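Local coordinates for protein estrogen receptor (Crassostrea gigas, PDB 4N1Y) that probably regulates transcription as a nuclear hormone receptor whose activity has become constitutive, no longer switched by a steroid ligand, at residues C76-L81 against D222-M227; D175-Y180 against V185-A190; A124-Q129 against T196-A201; P32-L37 against K213-V218. One frame throughout, in Å; residues are numbered along the deposited sequence.

Interaction 1: residues C76-L81 against D222-M227; sequences CCWMEL and DLLKEM
The short C-terminal helix of a nuclear receptor ligand-binding domain, whose LLKEML sequence marks it as the activation helix, docks here on the indole of Trp-78. The ring stands upright between two methionines. Met-79, its own neighbour in sequence, lays CB over the centre of one face, 4.1 Å above the plane. Met-227 takes the opposite face: its CB sits 4.0 Å from the centroid of the five-membered ring, 21° off the normal. Bent at both chi2 and chi3, the Met-227 chain curls along the indole, running opposite to the Trp-78 side chain, and CE reaches CD1 of Trp-78 at 3.3 Å. Met-227 SD stands above the same face, 4.8 Å from the centroid of the five-membered ring of Trp-78, a long Met-aromatic contact. At the six-membered end Leu-224 crosses the indole at about a right angle and brings CD1 to within 3.4 Å of Trp-78 CZ3, neither squarely over the face nor at the edge. Trp-78 holds CG between its backbone N and carbonyl carbon (chi1 59°), which swings the indole out toward the short helix. A leucine in place of Trp-78 would probably leave the thioether of Met-227 without its flat partner and open a gap beside Leu-224. On the far side of the short helix Lys-225 NZ closes a salt bridge one turn back to Asp-222 OD1, 2.7 Å long. Leu-224 also rests on Glu-46 and Leu-49 of helix 34-56. Packing of this last helix against helices 34-56 and 67-89 is consistent with the active conformation of nuclear receptor ligand-binding domains.

Interaction 2: residues D175-Y180 against V185-A190; sequences DTAQKY and VRHVPA
The imidazole of His-187 meets Ala-177 obliquely, its CD2 lying 4.1 Å from Ala-177 CB. The ring of His-181 also meets this imidazole, the two planes inclined by about 35°, and His-187 NE2 is hydrogen-bonded to Glu-139 OE2 of helix 137-149. The second flat group, Tyr-180, takes no part across the two segments; its ring stacks with His-136 and its OH is hydrogen-bonded to Asp-138 OD2. Lys-179 CD lies over one face of the tyrosine, 3.9 Å above the plane and toward the rim, while Thr-176 CG2 sits in plane at the edge. This is a helix-loop-helix corner of the all-helical nuclear receptor fold, where helix 159-180 ends and the chain turns through a short loop into the long helix 187-215. The two helices come close enough at the corner to bring the CA atoms of Ala-177 and Val-188 to 6.7 Å, and the small alanine side chain suits that spacing. Without a hydrogen bond between the two segments, the contact is plain packing. Behind it, Val-188 and Pro-189 face the second subunit: Val-188 packs on Pro-189 of that subunit, and Arg-186 makes a salt bridge with Asp-171 there. Val-188 sets CG1 anti to its backbone N (chi1 167°), leaving the other branch beside that N and aimed across the corner, where CG2 touches Ala-177 CB at 3.4 Å.

Interaction 3: residues A124-Q129 against T196-A201; sequences AAVSEQ and THIRQA
Val-126 is the one residue of 124-129 that reaches across, and it splits its two methyls between neighbouring residues of the long helix 187-215. With CG1 anti to the backbone N (chi1 160°), that branch points toward Ile-198 and stops 4.2 Å from its CD1, the two side chains crossing at about a right angle. CG2, beside the backbone N, lies 3.7 Å from His-197 CB, so it is the aliphatic root of the histidine that packs here, while the imidazole leads off to the second subunit and its NE2 is hydrogen-bonded to Asn-150 OD1 there. The setting is the layered helical sandwich of nuclear receptors: Val-126 also rests on Ala-87, and Ile-198 on Leu-84, both of helix 67-89, so the three helices share one buried apolar patch. Next along, Ser-127 OG is hydrogen-bonded to Ala-87 O, a polar link between helices 117-132 and 67-89. Glu-128 makes a salt bridge with Arg-155 of the second subunit. Gln-129, whose N bonds to Ala-125 O at 3.0 Å, packs on Tyr-159 of that subunit.

Interaction 4: residues P32-L37 against K213-V218; sequences PTKVHL and KSEGVV
Apolar touching comes down to two valines: Val-35 CG2 and Val-217 CG1 approach to 3.6 Å, the side chains crossing at about a right angle. The branch used on Val-35 stands beside its own backbone N, whereas on Val-217 it is the one anti to the N (chi1 175°), which carries the methyl out from the loop. The next residue, Val-218, turns along helix 34-56 instead and is buried against Leu-38, Asn-39 and Val-42; its CA lies 6.3 Å from that of Val-35, the closest pair of CA atoms between the two segments.

The charged pair is looser. Lys-34 and Glu-215, both extended, come from opposite directions, but Lys-34 NZ and Glu-215 OE2 stay 4.2 Å apart, beyond a salt bridge. The ammonium group has a firmer mate in Glu-115 OE1, so Glu-215 probably adds only a general electrostatic pull at this surface.

In the nuclear receptor fold this is where the long helix 187-215 gives out and the chain turns toward the C-terminal helix 222-229, passing the start of helix 34-56.

Backbone and capping bonds shape each side separately. Thr-33 is the N-cap of helix 34-56: its OG1 accepts from His-36 N at 3.1 Å, with an N-H...O angle of 150°, and its carbonyl O takes Leu-37 N. On the other segment, Gly-216 leaves helical geometry with a positive phi of 58°, a conformation easy for a residue without a side chain, and its N bonds to Lys-213 O at 3.1 Å.

Helix 187-215 is the common thread: interaction 2 sits at its start, interaction 3 part-way along and interaction 4 at its end, so that the centres of 2 and 4 lie 41 Å apart, on opposite sides of the chain's centre. Interactions 1 and 3, centres 18 Å apart, are joined directly by a buried salt bridge, Glu-80 OE1 to Arg-199 NE at 3.0 Å. Interactions 1 and 4 touch as well, Lys-225 CG lying 4.1 Å from Lys-213 CD, where the end of helix 187-215 lies beside the last helix, 222-229. Interactions 2 and 3 both border the second subunit; 1 and 4 do not.

Interaction 1: residues C76-L81 against D222-M227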
loop_
_atom_site.group_PDB
_atom_site.type_symbol
_atom_site.label_atom_id
_atom_site.label_comp_id
_atom_site.label_asym_id
_atom_site.label_seq_id
_atom_site.Cartn_x
_atom_site.Cartn_y
_atom_site.Cartn_z
ATOM N N CYS B 76 -10.005 -8.236 -4.816
ATOM C CA CYS B 76 -9.239 -7.131 -4.269
ATOM C C CYS B 76 -7.864 -6.991 -4.917
ATOM O O CYS B 76 -7.488 -5.891 -5.323
ATOM C CB CYS B 76 -9.085 -7.273 -2.756
ATOM S SG CYS B 76 -10.608 -7.056 -1.803
ATOM N N CYS B 77 -7.145 -8.100 -5.075
ATOM C CA CYS B 77 -5.708 -8.004 -5.297
ATOM C C CYS B 77 -5.199 -8.471 -6.672
ATOM O O CYS B 77 -3.982 -8.546 -6.876
ATOM C CB CYS B 77 -4.984 -8.807 -4.216
ATOM S SG CYS B 77 -5.034 -10.584 -4.550
ATOM N N TRP B 78 -6.100 -8.757 -7.612
ATOM C CA TRP B 78 -5.688 -9.327 -8.895
ATOM C C TRP B 78 -4.688 -8.433 -9.597
ATOM O O TRP B 78 -3.679 -8.916 -10.117
ATOM C CB TRP B 78 -6.891 -9.564 -9.807
ATOM C CG TRP B 78 -7.678 -8.320 -10.118
ATOM C CD1 TRP B 78 -8.588 -7.700 -9.305
ATOM C CD2 TRP B 78 -7.652 -7.566 -11.335
ATOM N NE1 TRP B 78 -9.114 -6.598 -9.933
ATOM C CE2 TRP B 78 -8.551 -6.488 -11.177
ATOM C CE3 TRP B 78 -6.938 -7.681 -12.533
ATOM C CZ2 TRP B 78 -8.756 -5.535 -12.174
ATOM C CZ3 TRP B 78 -7.148 -6.731 -13.522
ATOM C CH2 TRP B 78 -8.052 -5.679 -13.337
ATOM N N MET B 79 -4.942 -7.131 -9.591
ATOM C CA MET B 79 -4.049 -6.214 -10.292
ATOM C C MET B 79 -2.674 -6.134 -9.625
ATOM O O MET B 79 -1.658 -6.004 -10.309
ATOM C CB MET B 79 -4.665 -4.821 -10.387
ATOM C CG MET B 79 -3.772 -3.804 -11.078
ATOM S SD MET B 79 -3.471 -4.219 -12.814
ATOM C CE MET B 79 -4.880 -3.405 -13.571
ATOM N N GLU B 80 -2.648 -6.181 -8.295
ATOM C CA GLU B 80 -1.384 -6.160 -7.559
ATOM C C GLU B 80 -0.552 -7.381 -7.940
ATOM O O GLU B 80 0.646 -7.278 -8.199
ATOM C CB GLU B 80 -1.610 -6.151 -6.047
ATOM C CG GLU B 80 -2.623 -5.145 -5.551
ATOM C CD GLU B 80 -2.926 -5.300 -4.061
ATOM O OE1 GLU B 80 -1.969 -5.465 -3.273
ATOM O OE2 GLU B 80 -4.125 -5.307 -3.684
ATOM N N LEU B 81 -1.208 -8.534 -8.011
ATOM C CA LEU B 81 -0.520 -9.764 -8.368
ATOM C C LEU B 81 0.088 -9.662 -9.760
ATOM O O LEU B 81 1.233 -10.046 -9.961
ATOM C CB LEU B 81 -1.473 -10.954 -8.284
ATOM C CG LEU B 81 -1.840 -11.325 -6.842
ATOM C CD1 LEU B 81 -2.962 -12.366 -6.797
ATOM C CD2 LEU B 81 -0.615 -11.785 -6.029
ATOM N N ASP B 222 -14.724 -10.811 -20.759
ATOM C CA ASP B 222 -15.657 -10.724 -19.666
ATOM C C ASP B 222 -15.015 -11.022 -18.329
ATOM O O ASP B 222 -15.416 -10.447 -17.323
ATOM C CB ASP B 222 -16.823 -11.649 -19.943
ATOM C CG ASP B 222 -17.529 -11.298 -21.236
ATOM O OD1 ASP B 222 -17.838 -10.110 -21.429
ATOM O OD2 ASP B 222 -17.775 -12.196 -22.068
ATOM N N LEU B 223 -13.995 -11.875 -18.319
ATOM C CA LEU B 223 -13.289 -12.133 -17.073
ATOM C C LEU B 223 -12.681 -10.869 -16.499
ATOM O O LEU B 223 -12.943 -10.514 -15.350
ATOM C CB LEU B 223 -12.193 -13.164 -17.272
ATOM C CG LEU B 223 -11.391 -13.431 -15.993
ATOM C CD1 LEU B 223 -12.219 -14.098 -14.910
ATOM C CD2 LEU B 223 -10.122 -14.229 -16.273
ATOM N N LEU B 224 -11.901 -10.173 -17.316
ATOM C CA LEU B 224 -11.263 -8.943 -16.883
ATOM C C LEU B 224 -12.351 -7.920 -16.577
ATOM O O LEU B 224 -12.271 -7.132 -15.631
ATOM C CB LEU B 224 -10.316 -8.421 -17.962
ATOM C CG LEU B 224 -9.204 -7.506 -17.476
ATOM C CD1 LEU B 224 -8.586 -8.127 -16.265
ATOM C CD2 LEU B 224 -8.161 -7.331 -18.540
ATOM N N LYS B 225 -13.370 -7.937 -17.416
ATOM C CA LYS B 225 -14.469 -7.015 -17.281
ATOM C C LYS B 225 -15.262 -7.249 -15.971
ATOM O O LYS B 225 -15.703 -6.286 -15.341
ATOM C CB LYS B 225 -15.331 -7.107 -18.532
ATOM C CG LYS B 225 -16.593 -6.317 -18.524
ATOM C CD LYS B 225 -17.464 -6.826 -19.663
ATOM C CE LYS B 225 -16.655 -6.911 -20.958
ATOM N NZ LYS B 225 -17.431 -7.488 -22.093
ATOM N N GLU B 226 -15.427 -8.499 -15.532
ATOM C CA GLU B 226 -16.134 -8.728 -14.260
ATOM C C GLU B 226 -15.262 -8.213 -13.117
ATOM O O GLU B 226 -15.770 -7.680 -12.126
ATOM C CB GLU B 226 -16.495 -10.204 -14.003
ATOM C CG GLU B 226 -17.243 -10.946 -15.116
ATOM C CD GLU B 226 -17.404 -12.450 -14.834
ATOM O OE1 GLU B 226 -16.449 -13.048 -14.297
ATOM O OE2 GLU B 226 -18.434 -13.054 -15.230
ATOM N N MET B 227 -13.952 -8.400 -13.232
ATOM C CA MET B 227 -13.052 -7.922 -12.194
ATOM C C MET B 227 -13.147 -6.415 -12.028
ATOM O O MET B 227 -13.089 -5.900 -10.910
ATOM C CB MET B 227 -11.613 -8.324 -12.500
ATOM C CG MET B 227 -11.475 -9.811 -12.579
ATOM S SD MET B 227 -11.846 -10.560 -10.983
ATOM C CE MET B 227 -10.266 -10.433 -10.176
#

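Interaction 2: residues D175-Y180 against V185-A190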
loop_
_atom_site.group_PDB
_atom_site.type_symbol
_atom_site.label_atom_id
_atom_site.label_comp_id
_atom_site.label_asym_id
_atom_site.label_seq_id
_atom_site.Cartn_x
_atom_site.Cartn_y
_atom_site.Cartn_z
ATOM N N ASP B 175 11.585 -17.547 7.555
ATOM C CA ASP B 175 12.499 -18.681 7.410
ATOM C C ASP B 175 13.190 -18.666 6.064
ATOM O O ASP B 175 14.369 -18.980 5.967
ATOM C CB ASP B 175 11.760 -20.005 7.612
ATOM C CG ASP B 175 11.389 -20.247 9.067
ATOM O OD1 ASP B 175 11.638 -19.343 9.896
ATOM O OD2 ASP B 175 10.842 -21.328 9.384
ATOM N N THR B 176 12.450 -18.304 5.019
ATOM C CA THR B 176 13.014 -18.294 3.678
ATOM C C THR B 176 14.039 -17.183 3.555
ATOM O O THR B 176 15.052 -17.328 2.869
ATOM C CB THR B 176 11.919 -18.139 2.625
ATOM O OG1 THR B 176 11.029 -19.247 2.758
ATOM C CG2 THR B 176 12.496 -18.180 1.220
ATOM N N ALA B 177 13.793 -16.089 4.259
ATOM C CA ALA B 177 14.739 -14.993 4.258
ATOM C C ALA B 177 16.010 -15.386 4.988
ATOM O O ALA B 177 17.110 -14.986 4.610
ATOM C CB ALA B 177 14.134 -13.786 4.887
ATOM N N GLN B 178 15.856 -16.191 6.030
ATOM C CA GLN B 178 17.014 -16.619 6.775
ATOM C C GLN B 178 17.868 -17.519 5.890
ATOM O O GLN B 178 19.095 -17.465 5.942
ATOM C CB GLN B 178 16.601 -17.330 8.064
ATOM C CG GLN B 178 17.779 -17.776 8.967
ATOM C CD GLN B 178 18.679 -16.635 9.429
ATOM O OE1 GLN B 178 18.346 -15.466 9.279
ATOM N NE2 GLN B 178 19.833 -16.978 9.978
ATOM N N LYS B 179 17.212 -18.308 5.045
ATOM C CA LYS B 179 17.902 -19.257 4.171
ATOM C C LYS B 179 18.768 -18.544 3.118
ATOM O O LYS B 179 19.932 -18.866 2.945
ATOM C CB LYS B 179 16.888 -20.183 3.494
ATOM C CG LYS B 179 17.513 -21.363 2.815
ATOM C CD LYS B 179 16.530 -22.084 1.914
ATOM C CE LYS B 179 17.204 -23.310 1.299
ATOM N NZ LYS B 179 16.290 -24.166 0.493
ATOM N N TYR B 180 18.182 -17.598 2.392
ATOM C CA TYR B 180 18.897 -16.943 1.302
ATOM C C TYR B 180 19.608 -15.678 1.750
ATOM O O TYR B 180 20.465 -15.169 1.031
ATOM C CB TYR B 180 17.947 -16.617 0.149
ATOM C CG TYR B 180 17.318 -17.843 -0.429
ATOM C CD1 TYR B 180 18.079 -18.755 -1.150
ATOM C CD2 TYR B 180 15.972 -18.117 -0.224
ATOM C CE1 TYR B 180 17.511 -19.901 -1.667
ATOM C CE2 TYR B 180 15.393 -19.252 -0.739
ATOM C CZ TYR B 180 16.162 -20.144 -1.461
ATOM O OH TYR B 180 15.585 -21.285 -1.974
ATOM N N VAL B 185 18.633 -8.622 9.271
ATOM C CA VAL B 185 17.379 -8.243 9.912
ATOM C C VAL B 185 16.608 -7.177 9.174
ATOM O O VAL B 185 15.433 -6.948 9.468
ATOM C CB VAL B 185 17.595 -7.743 11.327
ATOM C CG1 VAL B 185 18.259 -8.821 12.153
ATOM C CG2 VAL B 185 18.375 -6.429 11.323
ATOM N N ARG B 186 17.267 -6.498 8.240
ATOM C CA ARG B 186 16.603 -5.431 7.522
ATOM C C ARG B 186 15.887 -5.951 6.286
ATOM O O ARG B 186 15.001 -5.288 5.744
ATOM C CB ARG B 186 17.601 -4.361 7.114
ATOM C CG ARG B 186 18.311 -3.667 8.247
ATOM C CD ARG B 186 19.517 -2.966 7.634
ATOM N NE ARG B 186 20.365 -2.266 8.591
ATOM C CZ ARG B 186 21.434 -1.556 8.245
ATOM N NH1 ARG B 186 21.782 -1.469 6.965
ATOM N NH2 ARG B 186 22.165 -0.939 9.169
ATOM N N HIS B 187 16.246 -7.152 5.855
ATOM C CA HIS B 187 15.774 -7.641 4.567
ATOM C C HIS B 187 14.251 -7.791 4.429
ATOM O O HIS B 187 13.627 -7.158 3.560
ATOM C CB HIS B 187 16.424 -8.967 4.268
ATOM C CG HIS B 187 16.018 -9.542 2.954
ATOM N ND1 HIS B 187 16.539 -9.100 1.756
ATOM C CD2 HIS B 187 15.141 -10.525 2.646
ATOM C CE1 HIS B 187 16.009 -9.798 0.768
ATOM N NE2 HIS B 187 15.161 -10.672 1.281
ATOM N N VAL B 188 13.666 -8.623 5.287
ATOM C CA VAL B 188 12.228 -8.863 5.267
ATOM C C VAL B 188 11.451 -7.565 5.412
ATOM O O VAL B 188 10.510 -7.328 4.646
ATOM C CB VAL B 188 11.792 -9.861 6.376
ATOM C CG1 VAL B 188 10.282 -9.859 6.565
ATOM C CG2 VAL B 188 12.283 -11.235 6.056
ATOM N N PRO B 189 11.817 -6.725 6.396
ATOM C CA PRO B 189 11.086 -5.455 6.438
ATOM C C PRO B 189 11.235 -4.634 5.150
ATOM O O PRO B 189 10.217 -4.139 4.659
ATOM C CB PRO B 189 11.704 -4.736 7.634
ATOM C CG PRO B 189 12.206 -5.853 8.506
ATOM C CD PRO B 189 12.701 -6.885 7.567
ATOM N N ALA B 190 12.445 -4.485 4.610
ATOM C CA ALA B 190 12.603 -3.680 3.402
ATOM C C ALA B 190 11.716 -4.220 2.295
ATOM O O ALA B 190 11.023 -3.457 1.615
ATOM C CB ALA B 190 14.039 -3.661 2.943
#

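Interaction 3: residues A124-Q129 against T196-A201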
loop_
_atom_site.group_PDB
_atom_site.type_symbol
_atom_site.label_atom_id
_atom_site.label_comp_id
_atom_site.label_asym_id
_atom_site.label_seq_id
_atom_site.Cartn_x
_atom_site.Cartn_y
_atom_site.Cartn_z
ATOM N N ALA B 124 8.422 -0.446 -12.198
ATOM C CA ALA B 124 9.815 -0.540 -12.626
ATOM C C ALA B 124 10.797 -0.262 -11.472
ATOM O O ALA B 124 11.808 -0.960 -11.328
ATOM C CB ALA B 124 10.062 0.413 -13.762
ATOM N N ALA B 125 10.488 0.745 -10.651
ATOM C CA ALA B 125 11.308 1.066 -9.484
ATOM C C ALA B 125 11.266 -0.070 -8.468
ATOM O O ALA B 125 12.285 -0.433 -7.885
ATOM C CB ALA B 125 10.837 2.367 -8.833
ATOM N N VAL B 126 10.078 -0.628 -8.262
ATOM C CA VAL B 126 9.941 -1.768 -7.383
ATOM C C VAL B 126 10.814 -2.895 -7.916
ATOM O O VAL B 126 11.521 -3.549 -7.142
ATOM C CB VAL B 126 8.469 -2.234 -7.259
ATOM C CG1 VAL B 126 8.405 -3.663 -6.768
ATOM C CG2 VAL B 126 7.663 -1.297 -6.344
ATOM N N SER B 127 10.786 -3.099 -9.235
ATOM C CA SER B 127 11.638 -4.103 -9.870
ATOM C C SER B 127 13.112 -3.917 -9.496
ATOM O O SER B 127 13.783 -4.866 -9.068
ATOM C CB SER B 127 11.489 -4.056 -11.386
ATOM O OG SER B 127 12.117 -5.178 -11.987
ATOM N N GLU B 128 13.584 -2.677 -9.591
ATOM C CA GLU B 128 14.955 -2.366 -9.249
ATOM C C GLU B 128 15.265 -2.683 -7.792
ATOM O O GLU B 128 16.356 -3.163 -7.464
ATOM C CB GLU B 128 15.250 -0.895 -9.483
ATOM C CG GLU B 128 16.735 -0.627 -9.574
ATOM C CD GLU B 128 17.066 0.837 -9.484
ATOM O OE1 GLU B 128 16.144 1.663 -9.653
ATOM O OE2 GLU B 128 18.251 1.157 -9.243
ATOM N N GLN B 129 14.303 -2.422 -6.916
ATOM C CA GLN B 129 14.500 -2.715 -5.513
ATOM C C GLN B 129 14.611 -4.207 -5.272
ATOM O O GLN B 129 15.433 -4.646 -4.459
ATOM C CB GLN B 129 13.377 -2.126 -4.683
ATOM C CG GLN B 129 13.335 -0.637 -4.781
ATOM C CD GLN B 129 14.599 -0.006 -4.292
ATOM O OE1 GLN B 129 15.168 -0.434 -3.292
ATOM N NE2 GLN B 129 15.065 1.020 -5.003
ATOM N N THR B 196 3.778 -1.956 -0.236
ATOM C CA THR B 196 2.989 -0.737 -0.192
ATOM C C THR B 196 2.970 -0.051 -1.577
ATOM O O THR B 196 1.962 0.541 -1.961
ATOM C CB THR B 196 3.504 0.243 0.842
ATOM O OG1 THR B 196 4.745 0.783 0.385
ATOM C CG2 THR B 196 3.707 -0.448 2.195
ATOM N N HIS B 197 4.075 -0.114 -2.319
ATOM C CA HIS B 197 4.102 0.531 -3.636
ATOM C C HIS B 197 3.315 -0.265 -4.663
ATOM O O HIS B 197 2.636 0.308 -5.524
ATOM C CB HIS B 197 5.543 0.760 -4.088
ATOM C CG HIS B 197 6.287 1.667 -3.166
ATOM N ND1 HIS B 197 5.961 2.998 -3.027
ATOM C CD2 HIS B 197 7.256 1.417 -2.250
ATOM C CE1 HIS B 197 6.731 3.542 -2.097
ATOM N NE2 HIS B 197 7.516 2.603 -1.602
ATOM N N ILE B 198 3.413 -1.583 -4.574
ATOM C CA ILE B 198 2.645 -2.469 -5.430
ATOM C C ILE B 198 1.142 -2.246 -5.241
ATOM O O ILE B 198 0.372 -2.255 -6.200
ATOM C CB ILE B 198 3.005 -3.917 -5.150
ATOM C CG1 ILE B 198 4.349 -4.256 -5.811
ATOM C CG2 ILE B 198 1.937 -4.845 -5.682
ATOM C CD1 ILE B 198 4.291 -4.279 -7.343
ATOM N N ARG B 199 0.736 -2.049 -3.992
ATOM C CA ARG B 199 -0.650 -1.750 -3.659
ATOM C C ARG B 199 -1.099 -0.430 -4.299
ATOM O O ARG B 199 -2.175 -0.340 -4.892
ATOM C CB ARG B 199 -0.814 -1.691 -2.140
ATOM C CG ARG B 199 -2.177 -1.228 -1.657
ATOM C CD ARG B 199 -3.244 -2.289 -1.904
ATOM N NE ARG B 199 -2.987 -3.561 -1.218
ATOM C CZ ARG B 199 -3.483 -3.901 -0.026
ATOM N NH1 ARG B 199 -4.240 -3.046 0.656
ATOM N NH2 ARG B 199 -3.201 -5.091 0.503
ATOM N N GLN B 200 -0.262 0.594 -4.183
ATOM C CA GLN B 200 -0.551 1.885 -4.784
ATOM C C GLN B 200 -0.619 1.741 -6.312
ATOM O O GLN B 200 -1.534 2.253 -6.967
ATOM C CB GLN B 200 0.491 2.914 -4.361
ATOM C CG GLN B 200 0.192 4.306 -4.856
ATOM C CD GLN B 200 1.093 5.343 -4.232
ATOM O OE1 GLN B 200 2.215 5.049 -3.825
ATOM N NE2 GLN B 200 0.601 6.568 -4.141
ATOM N N ALA B 201 0.342 1.024 -6.878
ATOM C CA ALA B 201 0.328 0.793 -8.313
ATOM C C ALA B 201 -0.921 0.018 -8.744
ATOM O O ALA B 201 -1.502 0.297 -9.793
ATOM C CB ALA B 201 1.584 0.050 -8.743
#

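Interaction 4: residues P32-L37 against K213-V218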
loop_
_atom_site.group_PDB
_atom_site.type_symbol
_atom_site.label_atom_id
_atom_site.label_comp_id
_atom_site.label_asym_id
_atom_site.label_seq_id
_atom_site.Cartn_x
_atom_site.Cartn_y
_atom_site.Cartn_z
ATOM N N PRO B 32 3.420 0.508 -32.488
ATOM C CA PRO B 32 2.852 0.581 -31.136
ATOM C C PRO B 32 1.947 1.762 -30.806
ATOM O O PRO B 32 2.317 2.566 -29.943
ATOM C CB PRO B 32 4.104 0.629 -30.249
ATOM C CG PRO B 32 5.126 1.257 -31.107
ATOM C CD PRO B 32 4.878 0.713 -32.469
ATOM N N THR B 33 0.777 1.853 -31.439
ATOM C CA THR B 33 -0.188 2.864 -31.011
ATOM C C THR B 33 -0.696 2.536 -29.604
ATOM O O THR B 33 -0.478 1.435 -29.083
ATOM C CB THR B 33 -1.384 2.996 -31.971
ATOM O OG1 THR B 33 -2.099 1.759 -32.022
ATOM C CG2 THR B 33 -0.921 3.351 -33.367
ATOM N N LYS B 34 -1.346 3.513 -28.981
ATOM C CA LYS B 34 -1.897 3.339 -27.647
ATOM C C LYS B 34 -2.839 2.150 -27.642
ATOM O O LYS B 34 -2.707 1.235 -26.821
ATOM C CB LYS B 34 -2.628 4.599 -27.191
ATOM C CG LYS B 34 -3.323 4.449 -25.858
ATOM C CD LYS B 34 -4.067 5.712 -25.457
ATOM C CE LYS B 34 -4.766 5.515 -24.112
ATOM N NZ LYS B 34 -5.712 6.622 -23.807
ATOM N N VAL B 35 -3.777 2.162 -28.583
ATOM C CA VAL B 35 -4.742 1.087 -28.708
ATOM C C VAL B 35 -4.063 -0.250 -28.999
ATOM O O VAL B 35 -4.414 -1.261 -28.386
ATOM C CB VAL B 35 -5.770 1.396 -29.804
ATOM C CG1 VAL B 35 -6.577 0.162 -30.146
ATOM C CG2 VAL B 35 -6.683 2.504 -29.338
ATOM N N HIS B 36 -3.069 -0.256 -29.887
ATOM C CA HIS B 36 -2.431 -1.517 -30.272
ATOM C C HIS B 36 -1.710 -2.204 -29.127
ATOM O O HIS B 36 -1.857 -3.415 -28.937
ATOM C CB HIS B 36 -1.431 -1.305 -31.404
ATOM C CG HIS B 36 -0.865 -2.580 -31.945
ATOM N ND1 HIS B 36 -1.654 -3.651 -32.309
ATOM C CD2 HIS B 36 0.415 -2.960 -32.175
ATOM C CE1 HIS B 36 -0.886 -4.635 -32.742
ATOM N NE2 HIS B 36 0.373 -4.242 -32.673
ATOM N N LEU B 37 -0.960 -1.431 -28.349
ATOM C CA LEU B 37 -0.252 -1.982 -27.204
ATOM C C LEU B 37 -1.216 -2.413 -26.114
ATOM O O LEU B 37 -1.094 -3.512 -25.567
ATOM C CB LEU B 37 0.743 -0.971 -26.630
ATOM C CG LEU B 37 1.994 -0.619 -27.438
ATOM C CD1 LEU B 37 2.806 0.440 -26.721
ATOM C CD2 LEU B 37 2.836 -1.858 -27.658
ATOM N N LYS B 213 -11.997 0.517 -20.040
ATOM C CA LYS B 213 -13.235 -0.217 -20.259
ATOM C C LYS B 213 -14.301 0.722 -20.784
ATOM O O LYS B 213 -14.954 0.432 -21.780
ATOM C CB LYS B 213 -13.720 -0.875 -18.965
ATOM C CG LYS B 213 -14.860 -1.853 -19.163
ATOM C CD LYS B 213 -15.212 -2.512 -17.851
ATOM C CE LYS B 213 -15.852 -1.500 -16.914
ATOM N NZ LYS B 213 -15.727 -1.910 -15.488
ATOM N N SER B 214 -14.392 1.880 -20.135
ATOM C CA SER B 214 -15.402 2.909 -20.399
ATOM C C SER B 214 -15.190 3.643 -21.718
ATOM O O SER B 214 -16.100 4.289 -22.216
ATOM C CB SER B 214 -15.438 3.918 -19.251
ATOM O OG SER B 214 -15.671 3.259 -18.019
ATOM N N GLU B 215 -13.982 3.578 -22.265
ATOM C CA GLU B 215 -13.689 4.275 -23.512
ATOM C C GLU B 215 -14.011 3.352 -24.682
ATOM O O GLU B 215 -14.072 3.783 -25.832
ATOM C CB GLU B 215 -12.206 4.697 -23.528
ATOM C CG GLU B 215 -11.647 5.179 -24.862
ATOM C CD GLU B 215 -10.123 5.240 -24.869
ATOM O OE1 GLU B 215 -9.502 4.257 -24.413
ATOM O OE2 GLU B 215 -9.546 6.245 -25.354
ATOM N N GLY B 216 -14.310 2.097 -24.349
ATOM C CA GLY B 216 -14.894 1.117 -25.249
ATOM C C GLY B 216 -14.125 0.809 -26.526
ATOM O O GLY B 216 -14.572 0.003 -27.353
ATOM N N VAL B 217 -12.966 1.442 -26.681
ATOM C CA VAL B 217 -12.127 1.235 -27.848
ATOM C C VAL B 217 -11.308 -0.011 -27.643
ATOM O O VAL B 217 -11.209 -0.885 -28.508
ATOM C CB VAL B 217 -11.192 2.401 -28.078
ATOM C CG1 VAL B 217 -10.266 2.085 -29.232
ATOM C CG2 VAL B 217 -11.988 3.653 -28.352
ATOM N N VAL B 218 -10.748 -0.095 -26.449
ATOM C CA VAL B 218 -9.942 -1.234 -26.102
ATOM C C VAL B 218 -10.948 -2.296 -25.715
ATOM O O VAL B 218 -11.897 -2.038 -24.970
ATOM C CB VAL B 218 -8.970 -0.921 -24.943
ATOM C CG1 VAL B 218 -8.500 -2.199 -24.248
ATOM C CG2 VAL B 218 -7.800 -0.089 -25.447
#